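Local coordinates for protein amide synthase (Vibrio cholerae, PDB 1L5A) that acts as an amide synthase of the nonribosomal peptide synthetase condensation family in vibriobactin biosynthesis, at residues H125-F137 / R263-V276. Sequence-based numbering, arbitrary orientation.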
# COMPACT_ATOMS: atom_id res chain seq x y z
N HIS A 125 7.58 16.24 28.16
CA HIS A 125 7.24 15.00 28.85
C HIS A 125 7.19 13.91 27.77
O HIS A 125 6.77 14.15 26.64
CB HIS A 125 5.89 15.14 29.53
CG HIS A 125 5.54 13.98 30.39
ND1 HIS A 125 5.13 12.77 29.88
CD2 HIS A 125 5.57 13.84 31.74
CE1 HIS A 125 4.92 11.93 30.88
NE2 HIS A 125 5.17 12.55 32.01
N HIS A 126 7.63 12.71 28.11
CA HIS A 126 7.62 11.62 27.16
C HIS A 126 6.26 11.37 26.50
O HIS A 126 6.17 10.71 25.47
CB HIS A 126 8.08 10.35 27.86
CG HIS A 126 9.27 9.72 27.22
ND1 HIS A 126 9.17 8.93 26.09
CD2 HIS A 126 10.58 9.77 27.53
CE1 HIS A 126 10.37 8.53 25.74
NE2 HIS A 126 11.25 9.03 26.60
N ILE A 127 5.19 11.89 27.10
CA ILE A 127 3.85 11.69 26.59
C ILE A 127 3.53 12.48 25.32
O ILE A 127 2.50 12.24 24.68
CB ILE A 127 2.80 11.98 27.70
CG1 ILE A 127 1.47 11.32 27.36
CG2 ILE A 127 2.56 13.48 27.84
CD1 ILE A 127 0.54 11.32 28.52
N VAL A 128 4.38 13.44 24.96
CA VAL A 128 4.18 14.21 23.72
C VAL A 128 5.44 14.21 22.84
O VAL A 128 5.45 14.85 21.79
CB VAL A 128 3.77 15.68 23.96
CG1 VAL A 128 2.41 15.75 24.68
CG2 VAL A 128 4.86 16.40 24.73
N LEU A 129 6.47 13.49 23.26
CA LEU A 129 7.71 13.45 22.51
C LEU A 129 8.61 12.26 22.87
O LEU A 129 8.77 11.93 24.05
CB LEU A 129 8.49 14.75 22.75
CG LEU A 129 9.56 15.07 21.70
CD1 LEU A 129 8.87 15.54 20.40
CD2 LEU A 129 10.52 16.17 22.23
N ASP A 130 9.19 11.62 21.85
CA ASP A 130 10.13 10.52 22.05
C ASP A 130 11.48 10.97 21.51
O ASP A 130 11.67 12.13 21.18
CB ASP A 130 9.68 9.23 21.36
CG ASP A 130 9.30 9.42 19.88
OD1 ASP A 130 9.98 10.22 19.17
OD2 ASP A 130 8.33 8.76 19.43
N GLY A 131 12.43 10.05 21.41
CA GLY A 131 13.75 10.43 20.94
C GLY A 131 13.76 11.00 19.54
O GLY A 131 14.32 12.07 19.29
N TYR A 132 13.13 10.29 18.63
CA TYR A 132 13.08 10.69 17.24
C TYR A 132 12.41 12.07 17.13
O TYR A 132 12.86 12.94 16.35
CB TYR A 132 12.34 9.62 16.41
CG TYR A 132 12.57 9.71 14.91
CD1 TYR A 132 13.55 8.94 14.28
CD2 TYR A 132 11.79 10.56 14.12
CE1 TYR A 132 13.76 9.02 12.88
CE2 TYR A 132 11.99 10.65 12.74
CZ TYR A 132 12.97 9.87 12.13
OH TYR A 132 13.17 9.95 10.76
N GLY A 133 11.36 12.29 17.91
CA GLY A 133 10.70 13.59 17.88
C GLY A 133 11.69 14.70 18.27
O GLY A 133 11.74 15.78 17.65
N MET A 134 12.49 14.42 19.30
CA MET A 134 13.47 15.35 19.79
C MET A 134 14.45 15.74 18.70
O MET A 134 14.69 16.94 18.46
CB MET A 134 14.22 14.76 20.98
CG MET A 134 15.08 15.77 21.75
SD MET A 134 14.14 17.15 22.51
CE MET A 134 14.66 18.36 21.62
N MET A 135 15.02 14.75 18.02
CA MET A 135 15.96 15.11 16.97
C MET A 135 15.26 15.85 15.84
O MET A 135 15.85 16.77 15.26
CB MET A 135 16.75 13.88 16.48
CG MET A 135 16.18 13.09 15.37
SD MET A 135 16.39 13.84 13.73
CE MET A 135 15.13 12.84 12.93
N LEU A 136 14.01 15.50 15.53
CA LEU A 136 13.27 16.21 14.50
C LEU A 136 13.19 17.67 14.92
O LEU A 136 13.39 18.57 14.10
CB LEU A 136 11.85 15.67 14.32
CG LEU A 136 11.65 14.39 13.51
CD1 LEU A 136 10.17 14.03 13.50
CD2 LEU A 136 12.15 14.58 12.07
N PHE A 137 12.91 17.91 16.19
CA PHE A 137 12.83 19.27 16.71
C PHE A 137 14.19 19.98 16.55
O PHE A 137 14.25 21.17 16.26
CB PHE A 137 12.45 19.25 18.20
CG PHE A 137 12.81 20.51 18.94
CD1 PHE A 137 11.95 21.60 18.96
CD2 PHE A 137 14.02 20.59 19.65
CE1 PHE A 137 12.28 22.77 19.67
CE2 PHE A 137 14.36 21.76 20.37
CZ PHE A 137 13.49 22.86 20.38
N ARG A 263 8.05 5.63 12.32
CA ARG A 263 8.04 6.84 11.49
C ARG A 263 8.12 6.42 10.03
O ARG A 263 7.78 7.18 9.13
CB ARG A 263 9.28 7.71 11.77
CG ARG A 263 9.48 8.12 13.22
CD ARG A 263 8.64 9.31 13.56
NE ARG A 263 8.68 9.58 14.99
CZ ARG A 263 8.21 10.69 15.56
NH1 ARG A 263 7.68 11.65 14.80
NH2 ARG A 263 8.22 10.82 16.88
N TRP A 264 8.58 5.20 9.80
CA TRP A 264 8.75 4.63 8.47
C TRP A 264 7.48 4.64 7.62
O TRP A 264 6.45 4.10 8.00
CB TRP A 264 9.27 3.20 8.61
CG TRP A 264 9.52 2.53 7.31
CD1 TRP A 264 9.90 3.11 6.14
CD2 TRP A 264 9.45 1.13 7.06
NE1 TRP A 264 10.06 2.16 5.17
CE2 TRP A 264 9.79 0.93 5.70
CE3 TRP A 264 9.12 0.01 7.85
CZ2 TRP A 264 9.82 -0.35 5.12
CZ3 TRP A 264 9.14 -1.25 7.27
CH2 TRP A 264 9.49 -1.42 5.91
N GLY A 265 7.58 5.28 6.45
CA GLY A 265 6.44 5.37 5.56
C GLY A 265 5.23 6.11 6.10
O GLY A 265 4.16 6.03 5.52
N SER A 266 5.40 6.87 7.18
CA SER A 266 4.27 7.58 7.78
C SER A 266 4.41 9.09 7.85
O SER A 266 5.52 9.64 7.84
CB SER A 266 4.01 7.04 9.19
OG SER A 266 3.13 7.88 9.92
N VAL A 267 3.29 9.77 7.96
CA VAL A 267 3.32 11.22 8.06
C VAL A 267 3.99 11.61 9.38
O VAL A 267 4.38 12.75 9.58
CB VAL A 267 1.90 11.79 7.95
CG1 VAL A 267 1.12 11.49 9.22
CG2 VAL A 267 1.98 13.28 7.64
N ALA A 268 4.14 10.63 10.27
CA ALA A 268 4.77 10.86 11.56
C ALA A 268 6.23 11.22 11.31
O ALA A 268 6.92 11.71 12.20
CB ALA A 268 4.68 9.59 12.43
N ALA A 269 6.70 10.96 10.09
CA ALA A 269 8.08 11.27 9.78
C ALA A 269 8.25 12.78 9.74
O ALA A 269 9.37 13.28 9.73
CB ALA A 269 8.47 10.68 8.44
N ASN A 270 7.12 13.48 9.72
CA ASN A 270 7.13 14.94 9.69
C ASN A 270 6.22 15.49 10.77
O ASN A 270 5.63 16.55 10.59
CB ASN A 270 6.65 15.46 8.34
CG ASN A 270 7.41 14.86 7.19
OD1 ASN A 270 6.92 13.96 6.51
ND2 ASN A 270 8.63 15.33 6.98
N VAL A 271 6.11 14.78 11.88
CA VAL A 271 5.26 15.23 12.97
C VAL A 271 5.90 14.81 14.27
O VAL A 271 5.81 13.66 14.67
CB VAL A 271 3.86 14.60 12.91
CG1 VAL A 271 2.98 15.24 13.96
CG2 VAL A 271 3.26 14.77 11.55
N PRO A 272 6.59 15.75 14.93
CA PRO A 272 7.23 15.42 16.20
C PRO A 272 6.12 14.97 17.16
O PRO A 272 5.06 15.58 17.20
CB PRO A 272 7.87 16.73 16.61
CG PRO A 272 8.27 17.34 15.27
CD PRO A 272 7.01 17.08 14.44
N GLY A 273 6.37 13.89 17.89
CA GLY A 273 5.38 13.40 18.83
C GLY A 273 5.81 12.07 19.44
O GLY A 273 6.98 11.69 19.37
N LEU A 274 4.85 11.35 20.03
CA LEU A 274 5.14 10.05 20.62
C LEU A 274 4.68 8.92 19.70
O LEU A 274 3.49 8.70 19.48
CB LEU A 274 4.44 9.91 21.98
CG LEU A 274 4.50 8.48 22.55
CD1 LEU A 274 5.96 8.01 22.57
CD2 LEU A 274 3.90 8.44 23.96
N MET A 275 5.64 8.18 19.17
CA MET A 275 5.26 7.08 18.30
C MET A 275 6.09 5.81 18.51
O MET A 275 5.68 4.73 18.09
CB MET A 275 5.36 7.51 16.82
CG MET A 275 4.34 8.55 16.38
SD MET A 275 4.89 10.28 16.53
CE MET A 275 3.37 11.12 16.10
N VAL A 276 7.23 5.93 19.17
CA VAL A 276 8.11 4.80 19.38
C VAL A 276 7.35 3.62 20.03
O VAL A 276 6.49 3.81 20.89
CB VAL A 276 9.37 5.22 20.22
CG1 VAL A 276 9.00 5.58 21.66
CG2 VAL A 276 10.38 4.13 20.19
O HOH W 1 11.73 12.14 9.36
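Asp130 and Arg263 meet in a salt bridge at the buried centre of the contact, OD1 of the aspartate lying 2.9 Å from NH2 of the arginine. OD1 sits at the guanidinium edge, and the two flat groups are steeply inclined, their planes 75° apart. The carboxylate has further work on both chains. As N-cap of helix 131-150, Asp130 accepts from Gly133 N through OD1, while OD2 takes Met275 N (2.8 Å) in a nearly straight bond (171°) and Val276 N (3.0 Å) from the opposite face of the carboxylate plane. With CG placed between backbone N and carbonyl carbon (chi1 50°), the carboxylate reaches both its own helix start and the 263-276 loop. Arg263 is held in turn through NH1, which donates to Ala268 O (2.7 Å), while Met275 SD lies over one guanidinium face.

Toward the partly exposed Tyr132 and Leu136 the polar network gives way to looser, mostly apolar packing, with a water at its border. Arg263 CG lies over one face of the Tyr132 ring, a CH-pi contact 3.7 Å from the centroid, and Met135 CE covers the opposite face. Leu136 CB touches Pro272 CG at 4.1 Å, whereas a water bridges Tyr132 OH and Ala269 O. His125, His126, Asp130 and Gly131 spell HHxxxDG; the bridge and both backbone bonds to OD2 join this signature motif, which lies at the active site in condensation domains, to the loop between strands 255-260 and 277-282.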